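PDB 6N8B: transcription regulator AcaB from Escherichia coli, which is a plasmid-encoded transcriptional regulator with a crucial role in the conjugation of IncC plasmids. Local coordinates for residues L73-T87 against Q119-L133. Sequence-based numbering, arbitrary orientation.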
loop_
_atom_site.group_PDB
_atom_site.type_symbol
_atom_site.label_atom_id
_atom_site.label_comp_id
_atom_site.label_asym_id
_atom_site.label_seq_id
_atom_site.Cartn_x
_atom_site.Cartn_y
_atom_site.Cartn_z
ATOM N N LEU A 73 -4.278 -5.759 9.080
ATOM C CA LEU A 73 -5.184 -6.126 8.005
ATOM C C LEU A 73 -6.467 -5.315 8.016
ATOM O O LEU A 73 -7.175 -5.317 7.008
ATOM C CB LEU A 73 -5.495 -7.629 8.048
ATOM C CG LEU A 73 -4.373 -8.609 7.638
ATOM C CD1 LEU A 73 -3.183 -8.699 8.597
ATOM C CD2 LEU A 73 -4.947 -10.000 7.380
ATOM N N GLU A 74 -6.764 -4.591 9.095
ATOM C CA GLU A 74 -7.861 -3.631 9.043
ATOM C C GLU A 74 -7.499 -2.423 8.192
ATOM O O GLU A 74 -8.301 -1.968 7.367
ATOM C CB GLU A 74 -8.256 -3.186 10.450
ATOM C CG GLU A 74 -9.336 -4.044 11.093
ATOM C CD GLU A 74 -9.436 -3.825 12.594
ATOM O OE1 GLU A 74 -8.890 -2.811 13.080
ATOM O OE2 GLU A 74 -10.041 -4.674 13.292
ATOM N N HIS A 75 -6.317 -1.853 8.418
ATOM C CA HIS A 75 -5.911 -0.695 7.632
ATOM C C HIS A 75 -5.841 -1.049 6.155
ATOM O O HIS A 75 -6.285 -0.276 5.296
ATOM C CB HIS A 75 -4.600 -0.144 8.172
ATOM C CG HIS A 75 -4.795 0.539 9.482
ATOM N ND1 HIS A 75 -5.735 1.531 9.650
ATOM C CD2 HIS A 75 -4.234 0.331 10.696
ATOM C CE1 HIS A 75 -5.733 1.922 10.912
ATOM N NE2 HIS A 75 -4.821 1.222 11.563
ATOM N N ILE A 76 -5.300 -2.225 5.846
ATOM C CA ILE A 76 -5.296 -2.692 4.469
ATOM C C ILE A 76 -6.734 -2.866 3.990
ATOM O O ILE A 76 -7.065 -2.558 2.839
ATOM C CB ILE A 76 -4.482 -3.993 4.366
ATOM C CG1 ILE A 76 -3.008 -3.704 4.650
ATOM C CG2 ILE A 76 -4.620 -4.609 2.993
ATOM C CD1 ILE A 76 -2.143 -4.933 4.663
ATOM N N SER A 77 -7.622 -3.323 4.877
ATOM C CA SER A 77 -9.007 -3.519 4.464
ATOM C C SER A 77 -9.729 -2.202 4.233
ATOM O O SER A 77 -10.465 -2.078 3.250
ATOM C CB SER A 77 -9.792 -4.320 5.506
ATOM O OG SER A 77 -9.009 -5.340 6.084
ATOM N N LYS A 78 -9.496 -1.201 5.087
ATOM C CA LYS A 78 -10.215 0.061 4.938
ATOM C C LYS A 78 -9.831 0.774 3.649
ATOM O O LYS A 78 -10.701 1.307 2.951
ATOM C CB LYS A 78 -9.974 0.961 6.147
ATOM C CG LYS A 78 -10.549 2.350 5.981
ATOM C CD LYS A 78 -12.058 2.329 6.135
ATOM C CE LYS A 78 -12.636 3.710 5.922
ATOM N NZ LYS A 78 -14.060 3.627 5.534
ATOM N N VAL A 79 -8.542 0.771 3.301
ATOM C CA VAL A 79 -8.132 1.319 2.010
ATOM C C VAL A 79 -8.745 0.512 0.875
ATOM O O VAL A 79 -9.242 1.073 -0.109
ATOM C CB VAL A 79 -6.596 1.366 1.909
ATOM C CG1 VAL A 79 -6.173 1.863 0.535
ATOM C CG2 VAL A 79 -6.028 2.256 2.995
ATOM N N SER A 80 -8.733 -0.818 0.999
ATOM C CA SER A 80 -9.334 -1.665 -0.027
ATOM C C SER A 80 -10.826 -1.390 -0.155
ATOM O O SER A 80 -11.376 -1.387 -1.262
ATOM C CB SER A 80 -9.084 -3.136 0.293
ATOM O OG SER A 80 -9.665 -3.967 -0.696
ATOM N N GLU A 81 -11.494 -1.166 0.974
ATOM C CA GLU A 81 -12.925 -0.905 0.961
ATOM C C GLU A 81 -13.241 0.424 0.282
ATOM O O GLU A 81 -14.223 0.527 -0.464
ATOM C CB GLU A 81 -13.441 -0.920 2.398
ATOM C CG GLU A 81 -13.474 -2.308 3.015
ATOM C CD GLU A 81 -13.618 -2.277 4.527
ATOM O OE1 GLU A 81 -13.278 -3.290 5.174
ATOM O OE2 GLU A 81 -14.090 -1.252 5.068
ATOM N N ASP A 82 -12.413 1.450 0.511
ATOM C CA ASP A 82 -12.709 2.772 -0.037
ATOM C C ASP A 82 -12.343 2.907 -1.508
ATOM O O ASP A 82 -12.957 3.714 -2.214
ATOM C CB ASP A 82 -11.990 3.862 0.758
ATOM C CG ASP A 82 -12.409 3.902 2.208
ATOM O OD1 ASP A 82 -13.487 3.361 2.536
ATOM O OD2 ASP A 82 -11.666 4.492 3.020
ATOM N N LEU A 83 -11.374 2.133 -2.003
ATOM C CA LEU A 83 -11.159 2.104 -3.445
ATOM C C LEU A 83 -12.288 1.373 -4.154
ATOM O O LEU A 83 -12.693 1.770 -5.251
ATOM C CB LEU A 83 -9.816 1.452 -3.784
ATOM C CG LEU A 83 -8.545 2.102 -3.247
ATOM C CD1 LEU A 83 -7.491 1.059 -2.965
ATOM C CD2 LEU A 83 -8.027 3.111 -4.242
ATOM N N ASP A 84 -12.828 0.326 -3.529
ATOM C CA ASP A 84 -13.955 -0.383 -4.125
ATOM C C ASP A 84 -15.167 0.528 -4.252
ATOM O O ASP A 84 -15.875 0.494 -5.265
ATOM C CB ASP A 84 -14.293 -1.629 -3.306
ATOM C CG ASP A 84 -13.320 -2.771 -3.553
ATOM O OD1 ASP A 84 -12.596 -2.732 -4.575
ATOM O OD2 ASP A 84 -13.283 -3.712 -2.730
ATOM N N LYS A 85 -15.412 1.366 -3.243
ATOM C CA LYS A 85 -16.587 2.226 -3.288
ATOM C C LYS A 85 -16.365 3.410 -4.221
ATOM O O LYS A 85 -17.291 3.828 -4.925
ATOM C CB LYS A 85 -16.935 2.713 -1.880
ATOM C CG LYS A 85 -18.410 3.029 -1.675
ATOM C CD LYS A 85 -18.614 4.063 -0.575
ATOM C CE LYS A 85 -20.065 4.105 -0.112
ATOM N NZ LYS A 85 -21.010 4.331 -1.242
ATOM N N ALA A 86 -15.144 3.948 -4.251
ATOM C CA ALA A 86 -14.812 4.966 -5.242
ATOM C C ALA A 86 -14.908 4.407 -6.655
ATOM O O ALA A 86 -15.455 5.060 -7.552
ATOM C CB ALA A 86 -13.416 5.525 -4.974
ATOM N N THR A 87 -14.380 3.198 -6.870
ATOM C CA THR A 87 -14.494 2.551 -8.173
ATOM C C THR A 87 -15.953 2.366 -8.569
ATOM O O THR A 87 -16.317 2.562 -9.734
ATOM C CB THR A 87 -13.770 1.203 -8.153
ATOM O OG1 THR A 87 -12.493 1.354 -7.519
ATOM C CG2 THR A 87 -13.571 0.680 -9.557
ATOM N N GLN A 119 -0.072 -10.373 3.103
ATOM C CA GLN A 119 -0.211 -8.926 3.249
ATOM C C GLN A 119 0.523 -8.166 2.149
ATOM O O GLN A 119 0.059 -7.101 1.723
ATOM C CB GLN A 119 0.256 -8.476 4.636
ATOM C CG GLN A 119 -0.592 -9.007 5.795
ATOM C CD GLN A 119 -0.334 -10.460 6.131
ATOM O OE1 GLN A 119 0.751 -10.986 5.886
ATOM N NE2 GLN A 119 -1.342 -11.122 6.688
ATOM N N VAL A 120 1.661 -8.680 1.675
ATOM C CA VAL A 120 2.325 -8.047 0.538
ATOM C C VAL A 120 1.459 -8.152 -0.711
ATOM O O VAL A 120 1.405 -7.223 -1.525
ATOM C CB VAL A 120 3.722 -8.653 0.314
ATOM C CG1 VAL A 120 4.465 -7.894 -0.772
ATOM C CG2 VAL A 120 4.510 -8.628 1.605
ATOM N N ALA A 121 0.773 -9.285 -0.887
ATOM C CA ALA A 121 -0.131 -9.430 -2.021
ATOM C C ALA A 121 -1.239 -8.388 -1.978
ATOM O O ALA A 121 -1.589 -7.805 -3.010
ATOM C CB ALA A 121 -0.728 -10.834 -2.056
ATOM N N GLN A 122 -1.790 -8.125 -0.791
ATOM C CA GLN A 122 -2.910 -7.195 -0.704
ATOM C C GLN A 122 -2.460 -5.765 -0.951
ATOM O O GLN A 122 -3.178 -4.991 -1.592
ATOM C CB GLN A 122 -3.586 -7.305 0.659
ATOM C CG GLN A 122 -3.895 -8.720 1.074
ATOM C CD GLN A 122 -4.320 -8.829 2.522
ATOM O OE1 GLN A 122 -3.753 -8.174 3.399
ATOM N NE2 GLN A 122 -5.321 -9.661 2.784
ATOM N N PHE A 123 -1.273 -5.393 -0.466
ATOM C CA PHE A 123 -0.751 -4.068 -0.781
ATOM C C PHE A 123 -0.480 -3.930 -2.271
ATOM O O PHE A 123 -0.826 -2.913 -2.882
ATOM C CB PHE A 123 0.517 -3.783 0.019
ATOM C CG PHE A 123 0.997 -2.368 -0.109
ATOM C CD1 PHE A 123 0.464 -1.368 0.685
ATOM C CD2 PHE A 123 1.973 -2.034 -1.032
ATOM C CE1 PHE A 123 0.899 -0.062 0.565
ATOM C CE2 PHE A 123 2.413 -0.730 -1.156
ATOM C CZ PHE A 123 1.875 0.257 -0.356
ATOM N N ALA A 124 0.141 -4.947 -2.872
ATOM C CA ALA A 124 0.329 -4.944 -4.317
ATOM C C ALA A 124 -1.004 -4.956 -5.044
ATOM O O ALA A 124 -1.122 -4.392 -6.136
ATOM C CB ALA A 124 1.181 -6.137 -4.746
ATOM N N HIS A 125 -2.022 -5.580 -4.456
ATOM C CA HIS A 125 -3.320 -5.549 -5.107
ATOM C C HIS A 125 -4.014 -4.212 -4.896
ATOM O O HIS A 125 -4.796 -3.790 -5.750
ATOM C CB HIS A 125 -4.196 -6.694 -4.594
ATOM C CG HIS A 125 -5.406 -6.947 -5.439
ATOM N ND1 HIS A 125 -5.335 -7.548 -6.677
ATOM C CD2 HIS A 125 -6.713 -6.661 -5.232
ATOM C CE1 HIS A 125 -6.549 -7.631 -7.193
ATOM N NE2 HIS A 125 -7.403 -7.100 -6.337
ATOM N N LEU A 126 -3.693 -3.506 -3.807
ATOM C CA LEU A 126 -4.181 -2.140 -3.630
ATOM C C LEU A 126 -3.644 -1.211 -4.710
ATOM O O LEU A 126 -4.361 -0.325 -5.191
ATOM C CB LEU A 126 -3.807 -1.615 -2.244
ATOM C CG LEU A 126 -4.616 -2.214 -1.097
ATOM C CD1 LEU A 126 -4.273 -1.536 0.209
ATOM C CD2 LEU A 126 -6.090 -2.080 -1.397
ATOM N N ILE A 127 -2.376 -1.381 -5.086
ATOM C CA ILE A 127 -1.790 -0.532 -6.117
ATOM C C ILE A 127 -2.500 -0.751 -7.445
ATOM O O ILE A 127 -2.707 0.191 -8.220
ATOM C CB ILE A 127 -0.279 -0.801 -6.221
ATOM C CG1 ILE A 127 0.392 -0.518 -4.876
ATOM C CG2 ILE A 127 0.344 0.025 -7.342
ATOM C CD1 ILE A 127 1.882 -0.325 -4.963
ATOM N N ARG A 128 -2.905 -1.992 -7.720
ATOM C CA ARG A 128 -3.640 -2.274 -8.947
ATOM C C ARG A 128 -5.000 -1.586 -8.939
ATOM O O ARG A 128 -5.408 -0.982 -9.938
ATOM C CB ARG A 128 -3.794 -3.786 -9.136
ATOM C CG ARG A 128 -5.022 -4.214 -9.938
ATOM C CD ARG A 128 -4.943 -3.758 -11.391
ATOM N NE ARG A 128 -3.649 -4.017 -12.005
ATOM C CZ ARG A 128 -3.374 -5.096 -12.729
ATOM N NH1 ARG A 128 -4.298 -6.033 -12.916
ATOM N NH2 ARG A 128 -2.166 -5.247 -13.266
ATOM N N LYS A 129 -5.726 -1.679 -7.824
ATOM C CA LYS A 129 -7.034 -1.037 -7.774
ATOM C C LYS A 129 -6.916 0.479 -7.836
ATOM O O LYS A 129 -7.836 1.150 -8.311
ATOM C CB LYS A 129 -7.808 -1.493 -6.537
ATOM C CG LYS A 129 -7.595 -2.956 -6.240
ATOM C CD LYS A 129 -8.856 -3.632 -5.740
ATOM C CE LYS A 129 -9.299 -3.112 -4.398
ATOM N NZ LYS A 129 -10.094 -4.158 -3.690
ATOM N N LEU A 130 -5.786 1.031 -7.395
ATOM C CA LEU A 130 -5.534 2.448 -7.615
ATOM C C LEU A 130 -5.266 2.724 -9.089
ATOM O O LEU A 130 -5.753 3.718 -9.640
ATOM C CB LEU A 130 -4.360 2.904 -6.747
ATOM C CG LEU A 130 -3.675 4.230 -7.066
ATOM C CD1 LEU A 130 -4.533 5.362 -6.573
ATOM C CD2 LEU A 130 -2.300 4.306 -6.436
ATOM N N ASP A 131 -4.498 1.850 -9.747
ATOM C CA ASP A 131 -4.274 1.996 -11.182
ATOM C C ASP A 131 -5.597 2.012 -11.939
ATOM O O ASP A 131 -5.811 2.852 -12.821
ATOM C CB ASP A 131 -3.377 0.862 -11.683
ATOM C CG ASP A 131 -2.671 1.202 -12.982
ATOM O OD1 ASP A 131 -2.491 2.403 -13.266
ATOM O OD2 ASP A 131 -2.287 0.268 -13.718
ATOM N N THR A 132 -6.510 1.108 -11.580
ATOM C CA THR A 132 -7.818 1.087 -12.224
ATOM C C THR A 132 -8.597 2.361 -11.924
ATOM O O THR A 132 -9.194 2.955 -12.830
ATOM C CB THR A 132 -8.605 -0.144 -11.768
ATOM O OG1 THR A 132 -7.981 -1.328 -12.281
ATOM C CG2 THR A 132 -10.046 -0.081 -12.264
ATOM N N LEU A 133 -8.589 2.801 -10.662
ATOM C CA LEU A 133 -9.309 4.015 -10.297
ATOM C C LEU A 133 -8.790 5.220 -11.074
ATOM O O LEU A 133 -9.577 6.055 -11.534
ATOM C CB LEU A 133 -9.193 4.259 -8.794
ATOM C CG LEU A 133 -10.131 5.338 -8.258
ATOM C CD1 LEU A 133 -11.565 4.918 -8.536
ATOM C CD2 LEU A 133 -9.914 5.559 -6.775
#
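L126 of helix 118-142 enters segment 73-87 of helix 62-96 as a knob into a hole, its side chain set among I76, V79, S80 and L83, and this is the centre of a parallel helix-helix packing within the helical bundle of AcaB. The short segments have their axes 10.0 Å apart and cross at only 20°, which keeps them side by side from L73 and Q119 to T87 and L133. The fork of L126 divides the hole: L126 CD1 meets V79 CG1 at 3.9 Å, while CD2 lies over the backbone of S80. Serine suits that wall, because its small CB lets the methyl close in on the helix while its OG points to K129 NZ. L83, lying nearly at right angles to L126, puts CD1 against L126 CD2 at 3.8 Å and sends CD2 to L133 CD2. L133, whose chi1 of -168° turns CG away from the backbone N, lays CD1 against T87 and CD2 against the small A86. W158 of helix 148-182 also touches L83, A86 and L133, bringing a third helix to this end. Toward the N-terminal end the partners are the partly exposed glutamines Q122 and Q119, whose aliphatic carbons can pack while the amides stay polar: I76 CG2 lies 3.7 Å from Q122 CB, and L73 CD1 3.8 Å from Q119 CG. Beside the apolar core, K129 has a long chain, bent at chi2 and chi3, that brings its ammonium group to S80 and D84. K129 NZ donates to S80 OG at 3.0 Å and forms a salt bridge with D84, meeting D84 OD1 at 3.0 Å on its syn side, 31° out of the carboxylate plane.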